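Local coordinates for protein glutamine cyclotransferase (Tannerella forsythia, PDB 6QRO) that probably converts N-terminal glutamine of peptides to pyroglutamate, as a zinc-binding type II glutaminyl cyclase, at residues 50-53 against 54-58; 227-230 against 231-234. All blocks are in the same frame, centred on the assembly; numbering follows the deposited sequence.

Contact 1: residues 50-53 against 54-58; sequences NTEA and HQRCA
Thr51 OG1 takes part in two hydrogen bonds: it accepts the backbone N-H of His54 at 3.3 Å, with an N-H...O angle of 158°, and it is also hydrogen-bonded to Val48 O, just before the turn. Thr51 is the N-cap of helix 52-67, and the bond to His54 N is its capping bond. Its chi1 of 63° sets the hydroxyl between its own N and carbonyl carbon, turned toward the first turn of the helix, where it also lies 3.4 Å from His54 CB. Regular i to i+4 bonding follows: Gln55 N donates to Thr51 O, Arg56 N to Glu52 O at 2.8 Å and 174°, and Cys57 N to Ala53 O. On the outer side the Glu52 chain, bent at chi2, brings OE1 over one face of the Arg56 guanidinium, 4.1 Å from CZ. OE1 sits well out of the guanidinium plane, over its centre, so no N-H points at it; any attraction is probably general electrostatics rather than a salt bridge. His54 turns inward, and both ring nitrogens are engaged, ND1 with Arg47 O and NE2 with Asp164 OD2, which fixes the ring's rotation. Its side chain is about 9 Å from that of the zinc ligand Asp167. The helix start lies beside strand 86-96, with Asn50 bonded to Lys86 and Lys88 and with His54 and Ala58 resting on Gln90.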
# COMPACT_ATOMS: atom_id res chain seq x y z
N ASN A 50 -2.26 8.32 16.08
CA ASN A 50 -2.62 8.96 17.36
C ASN A 50 -3.84 9.87 17.25
O ASN A 50 -3.97 10.79 18.06
CB ASN A 50 -1.47 9.74 18.02
CG ASN A 50 -0.33 8.84 18.48
OD1 ASN A 50 -0.47 7.63 18.52
ND2 ASN A 50 0.79 9.45 18.87
N THR A 51 -4.67 9.74 16.21
CA THR A 51 -5.94 10.45 16.15
C THR A 51 -7.08 9.45 16.27
O THR A 51 -6.90 8.25 16.05
CB THR A 51 -6.11 11.25 14.86
OG1 THR A 51 -6.11 10.36 13.72
CG2 THR A 51 -4.99 12.27 14.72
N GLU A 52 -8.27 9.95 16.60
CA GLU A 52 -9.43 9.07 16.69
C GLU A 52 -9.83 8.54 15.31
O GLU A 52 -10.26 7.39 15.20
CB GLU A 52 -10.60 9.80 17.36
CG GLU A 52 -11.80 8.91 17.74
CD GLU A 52 -11.45 7.69 18.62
OE1 GLU A 52 -12.27 6.75 18.67
OE2 GLU A 52 -10.38 7.67 19.27
N ALA A 53 -9.73 9.37 14.26
CA ALA A 53 -10.04 8.91 12.91
C ALA A 53 -9.17 7.73 12.51
O ALA A 53 -9.62 6.83 11.79
CB ALA A 53 -9.84 10.05 11.91
N HIS A 54 -7.90 7.75 12.90
CA HIS A 54 -7.00 6.62 12.71
C HIS A 54 -7.51 5.38 13.45
O HIS A 54 -7.49 4.27 12.91
CB HIS A 54 -5.63 7.06 13.21
CG HIS A 54 -4.50 6.13 12.91
ND1 HIS A 54 -3.66 6.30 11.83
CD2 HIS A 54 -4.02 5.06 13.59
CE1 HIS A 54 -2.74 5.36 11.83
NE2 HIS A 54 -2.92 4.60 12.89
N GLN A 55 -7.96 5.56 14.69
CA GLN A 55 -8.44 4.42 15.48
C GLN A 55 -9.72 3.83 14.90
O GLN A 55 -9.84 2.60 14.77
CB GLN A 55 -8.67 4.84 16.93
CG GLN A 55 -9.21 3.72 17.81
CD GLN A 55 -8.23 2.58 18.02
OE1 GLN A 55 -7.03 2.80 18.22
NE2 GLN A 55 -8.73 1.35 17.98
N ARG A 56 -10.69 4.67 14.56
CA ARG A 56 -11.91 4.17 13.94
C ARG A 56 -11.61 3.44 12.64
O ARG A 56 -12.25 2.43 12.31
CB ARG A 56 -12.90 5.30 13.71
CG ARG A 56 -13.67 5.68 14.93
CD ARG A 56 -14.84 6.58 14.56
NE ARG A 56 -15.33 7.39 15.66
CZ ARG A 56 -15.89 6.89 16.77
NH1 ARG A 56 -16.05 5.59 16.92
NH2 ARG A 56 -16.29 7.71 17.72
N CYS A 57 -10.64 3.96 11.88
CA CYS A 57 -10.28 3.33 10.62
C CYS A 57 -9.57 1.99 10.84
O CYS A 57 -9.78 1.04 10.08
CB CYS A 57 -9.41 4.27 9.81
SG CYS A 57 -9.22 3.71 8.17
N ALA A 58 -8.72 1.90 11.87
CA ALA A 58 -8.11 0.62 12.23
C ALA A 58 -9.16 -0.46 12.48
O ALA A 58 -9.03 -1.59 12.00
CB ALA A 58 -7.23 0.80 13.47

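Contact 2: residues 227-230 against 231-234; sequences ARYV and EKVW
Helix 227-239 packs beside the edge strand 269-273 of the mixed sheet, and its first two turns are joined by i to i+4 backbone bonds and by side chains at i+3 and i+4. Glu231, Lys232, Val233 and Trp234 donate their N-H groups to the carbonyls of Ala227, Arg228, Tyr229 and Val230; the last of these bonds, Trp234 N to Val230 O, measures 2.8 Å with an N-H...O angle of 166°. Tyr229 and Lys232 run side by side in the same direction. The lysine's methylenes meet the ring at its edge, near the ring plane, with CE 3.5 Å from Tyr229 CD1, while Arg228 CG sits over one ring face, 4.2 Å above the plane. Bends at chi3 and chi4 carry Lys232 NZ on to a salt bridge with Glu316. Glu231, in turn, pairs with Lys218. Toward the sheet, Tyr229 and Val233 rest on Leu270, and Tyr229 stacks on Phe202. Val230 and Trp234, i and i+4, form an apolar pair. Val230 CG1, anti to its own N (chi1 -180°), lies over one face of the indole, offset toward the rim, 3.9 Å from Trp234 CE3.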
# COMPACT_ATOMS: atom_id res chain seq x y z
N ALA A 227 12.90 -9.36 -9.61
CA ALA A 227 12.89 -9.25 -11.06
C ALA A 227 11.92 -10.23 -11.68
O ALA A 227 11.13 -9.87 -12.56
CB ALA A 227 14.30 -9.48 -11.62
N ARG A 228 11.95 -11.49 -11.23
CA ARG A 228 11.09 -12.50 -11.83
C ARG A 228 9.61 -12.17 -11.64
O ARG A 228 8.77 -12.53 -12.47
CB ARG A 228 11.44 -13.88 -11.26
CG ARG A 228 10.44 -14.98 -11.55
CD ARG A 228 10.86 -16.33 -10.97
NE ARG A 228 12.07 -16.29 -10.15
CZ ARG A 228 13.15 -17.05 -10.35
NH1 ARG A 228 14.20 -16.95 -9.55
NH2 ARG A 228 13.17 -17.92 -11.36
N TYR A 229 9.27 -11.46 -10.56
CA TYR A 229 7.88 -11.13 -10.30
C TYR A 229 7.44 -9.81 -10.93
O TYR A 229 6.27 -9.66 -11.27
CB TYR A 229 7.64 -11.19 -8.80
CG TYR A 229 8.04 -12.56 -8.33
CD1 TYR A 229 7.27 -13.67 -8.66
CD2 TYR A 229 9.20 -12.77 -7.58
CE1 TYR A 229 7.64 -14.94 -8.27
CE2 TYR A 229 9.57 -14.04 -7.17
CZ TYR A 229 8.79 -15.12 -7.52
OH TYR A 229 9.13 -16.39 -7.13
N VAL A 230 8.36 -8.86 -11.11
CA VAL A 230 8.06 -7.72 -11.98
C VAL A 230 7.68 -8.21 -13.37
O VAL A 230 6.71 -7.73 -13.97
CB VAL A 230 9.26 -6.75 -12.02
CG1 VAL A 230 8.96 -5.56 -12.92
CG2 VAL A 230 9.58 -6.28 -10.61
N GLU A 231 8.42 -9.19 -13.91
CA GLU A 231 8.06 -9.74 -15.21
C GLU A 231 6.70 -10.42 -15.16
O GLU A 231 5.88 -10.25 -16.06
CB GLU A 231 9.13 -10.74 -15.68
CG GLU A 231 10.37 -10.07 -16.17
CD GLU A 231 10.04 -8.93 -17.09
OE1 GLU A 231 10.27 -7.75 -16.71
OE2 GLU A 231 9.49 -9.20 -18.18
N LYS A 232 6.45 -11.17 -14.08
CA LYS A 232 5.17 -11.84 -13.88
C LYS A 232 4.01 -10.85 -13.86
O LYS A 232 2.96 -11.09 -14.48
CB LYS A 232 5.25 -12.64 -12.57
CG LYS A 232 4.14 -13.66 -12.34
CD LYS A 232 4.26 -14.31 -10.96
CE LYS A 232 5.32 -15.39 -10.97
NZ LYS A 232 4.78 -16.73 -11.32
N VAL A 233 4.16 -9.74 -13.14
CA VAL A 233 3.09 -8.76 -13.03
C VAL A 233 2.94 -7.96 -14.31
O VAL A 233 1.82 -7.72 -14.79
CB VAL A 233 3.33 -7.86 -11.80
CG1 VAL A 233 2.38 -6.66 -11.80
CG2 VAL A 233 3.15 -8.68 -10.52
N TRP A 234 4.06 -7.51 -14.88
CA TRP A 234 3.96 -6.69 -16.09
C TRP A 234 3.49 -7.49 -17.29
O TRP A 234 2.80 -6.94 -18.15
CB TRP A 234 5.30 -6.01 -16.39
CG TRP A 234 5.30 -4.61 -15.87
CD1 TRP A 234 5.37 -3.46 -16.60
CD2 TRP A 234 5.20 -4.21 -14.50
NE1 TRP A 234 5.33 -2.37 -15.77
CE2 TRP A 234 5.23 -2.80 -14.47
CE3 TRP A 234 5.11 -4.91 -13.29
CZ2 TRP A 234 5.16 -2.08 -13.28
CZ3 TRP A 234 5.04 -4.19 -12.11
CH2 TRP A 234 5.07 -2.78 -12.12

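Overall arrangement
Contact 1 spans the capped start of a helix and contact 2 the first two turns of another, on opposite sides of the chain's centre, with centres about 35 Å apart and nearest atoms about 25 Å apart; they share no element apart from the sheet that their helices pack against. Contact 1 borders strand 86-96, and contact 2 the edge strand 269-273. Each is partly buried, with an exposed charged side and an inward side. At residues 50-58 the inward side carries a buried imidazole, about 13 Å from the zinc ion, beside Cys57 and Ala58. At residues 227-234, away from that site, valine and aromatic packing takes over, and charged ends pair with residues outside the contact.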